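PDB 5L37: MSM0273 from Mycobacterium smegmatis, which assembles into pentamers in the shell of the RMM bacterial microcompartment and, as in its EutN/CcmL relatives, probably closes the vertices of the polyhedral shell. Local coordinates for residues 38-41 against 42-46. Residues are numbered along the deposited sequence; the frame is centred on the assembly and turned at random.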
ATOM      1  N   ALA C  38      -3.294  -2.010  15.292  1.00 14.56           N
ATOM      2  CA  ALA C  38      -2.259  -2.941  14.894  1.00 13.79           C
ATOM      3  C   ALA C  38      -2.399  -4.233  15.637  1.00 17.22           C
ATOM      4  O   ALA C  38      -2.797  -4.234  16.816  1.00 17.64           O
ATOM      5  CB  ALA C  38      -0.839  -2.340  15.152  1.00 16.70           C
ATOM      6  N   PHE C  39      -2.057  -5.335  14.981  1.00 13.84           N
ATOM      7  CA  PHE C  39      -2.079  -6.643  15.629  1.00 15.32           C
ATOM      8  C   PHE C  39      -0.815  -6.842  16.443  1.00 15.06           C
ATOM      9  O   PHE C  39       0.250  -6.409  16.035  1.00 14.76           O
ATOM     10  CB  PHE C  39      -2.214  -7.768  14.582  1.00 13.51           C
ATOM     11  CG  PHE C  39      -2.715  -9.040  15.152  1.00 14.81           C
ATOM     12  CD1 PHE C  39      -4.046  -9.142  15.498  1.00 17.24           C
ATOM     13  CD2 PHE C  39      -1.871 -10.146  15.351  1.00 16.97           C
ATOM     14  CE1 PHE C  39      -4.562 -10.314  16.046  1.00 20.03           C
ATOM     15  CE2 PHE C  39      -2.365 -11.339  15.904  1.00 19.95           C
ATOM     16  CZ  PHE C  39      -3.719 -11.416  16.255  1.00 21.23           C
ATOM     17  N   ASP C  40      -0.945  -7.482  17.589  1.00 14.89           N
ATOM     18  CA  ASP C  40       0.204  -7.684  18.476  1.00 14.65           C
ATOM     19  C   ASP C  40       0.289  -9.109  18.954  1.00 15.25           C
ATOM     20  O   ASP C  40      -0.702  -9.662  19.460  1.00 18.00           O
ATOM     21  CB  ASP C  40       0.086  -6.769  19.678  1.00 15.19           C
ATOM     22  CG  ASP C  40       1.293  -6.871  20.596  1.00 17.20           C
ATOM     23  OD1 ASP C  40       2.402  -6.554  20.164  1.00 20.64           O
ATOM     24  OD2 ASP C  40       1.076  -7.121  21.773  1.00 19.63           O
ATOM     25  N   VAL C  41       1.483  -9.693  18.835  1.00 15.73           N
ATOM     26  CA  VAL C  41       1.733 -11.038  19.334  1.00 16.37           C
ATOM     27  C   VAL C  41       2.771 -11.031  20.463  1.00 16.77           C
ATOM     28  O   VAL C  41       3.041 -12.064  21.065  1.00 19.71           O
ATOM     29  CB  VAL C  41       2.214 -11.987  18.228  1.00 16.92           C
ATOM     30  CG1 VAL C  41       1.108 -12.113  17.108  1.00 19.18           C
ATOM     31  CG2 VAL C  41       3.521 -11.503  17.599  1.00 18.68           C
ATOM     32  N   LEU C  42       3.365  -9.866  20.717  1.00 17.03           N
ATOM     33  CA  LEU C  42       4.442  -9.710  21.717  1.00 18.65           C
ATOM     34  C   LEU C  42       4.020  -9.382  23.149  1.00 18.41           C
ATOM     35  O   LEU C  42       4.883  -9.198  24.018  1.00 20.83           O
ATOM     36  CB  LEU C  42       5.425  -8.646  21.236  1.00 20.07           C
ATOM     37  CG  LEU C  42       6.236  -9.070  20.003  1.00 20.71           C
ATOM     38  CD1 LEU C  42       7.056  -7.854  19.452  1.00 22.59           C
ATOM     39  CD2 LEU C  42       7.155 -10.269  20.318  1.00 22.25           C
ATOM     40  N   GLY C  43       2.739  -9.125  23.380  1.00 18.12           N
ATOM     41  CA  GLY C  43       2.319  -8.759  24.713  1.00 20.58           C
ATOM     42  C   GLY C  43       2.707  -7.322  25.009  1.00 25.52           C
ATOM     43  O   GLY C  43       3.025  -6.968  26.169  1.00 26.78           O
ATOM     44  N   SER C  44       2.610  -6.473  23.989  1.00 20.30           N
ATOM     45  CA  SER C  44       2.944  -5.052  24.138  1.00 19.92           C
ATOM     46  C   SER C  44       1.968  -4.350  25.059  1.00 23.87           C
ATOM     47  O   SER C  44       0.802  -4.716  25.117  1.00 27.13           O
ATOM     48  CB  SER C  44       2.926  -4.344  22.771  1.00 20.90           C
ATOM     49  OG  SER C  44       3.809  -4.990  21.854  1.00 20.02           O
ATOM     50  N   GLY C  45       2.473  -3.368  25.810  1.00 31.71           N
ATOM     51  CA  GLY C  45       1.660  -2.668  26.800  1.00 33.94           C
ATOM     52  C   GLY C  45       1.246  -1.248  26.458  1.00 32.01           C
ATOM     53  O   GLY C  45       1.852  -0.627  25.606  1.00 25.16           O
ATOM     54  N   VAL C  46       0.213  -0.732  27.132  1.00 35.25           N
ATOM     55  CA  VAL C  46      -0.194   0.646  26.911  1.00 29.72           C
ATOM     56  C   VAL C  46       0.950   1.573  27.290  1.00 27.51           C
ATOM     57  O   VAL C  46       1.590   1.413  28.341  1.00 30.59           O
ATOM     58  CB  VAL C  46      -1.474   1.011  27.693  1.00 34.61           C
ATOM     59  CG1 VAL C  46      -1.709   2.491  27.659  1.00 43.28           C
ATOM     60  CG2 VAL C  46      -2.647   0.302  27.105  1.00 35.60           C
TER
HETATM   61  O   HOH W   1       0.154 -10.103  22.260  1.00 23.66           O
HETATM   62  O   HOH W   2      -0.776  -6.815  23.932  1.00 25.05           O
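With CG of Asp40 trans to the backbone N (chi1 -177°) and OG of Ser44 turned back beside its own backbone N (chi1 -56°), carboxylate and hydroxyl meet where the chain turns off the end of strand 35-40. Ser44 OG donates to Asp40 OD1 over 2.7 Å, reaching it on the syn side but 34° out of the carboxylate plane. The other oxygen, Asp40 OD2, offers its syn lone pair to Ser44 N at 2.8 Å, so one serine grips both oxygens and limits rotation of the carboxylate. Leu42 N adds a weak, long bond to Asp40 OD1 (3.5 Å). Two waters bridge the same stretch of chain: one links Asp40 O, weakly, with Gly43 N, while the other donates to both Asp40 OD2 and Ser44 O. Gly43, at a positive phi that favours glycine, lies in the bend round the acid. Leu42 packs on Ile16 of a neighbouring subunit, and Arg14 of that subunit hydrogen-bonds Leu42 O, and the turn thus belongs to the pentamer interface as well. An aspartate at a strand end can thus organise the following loop by accepting bonds from the residue four positions on: Asp40 is buried beside Leu25 and Ile73, and the donors converging on it would be expected to favour the ionised form.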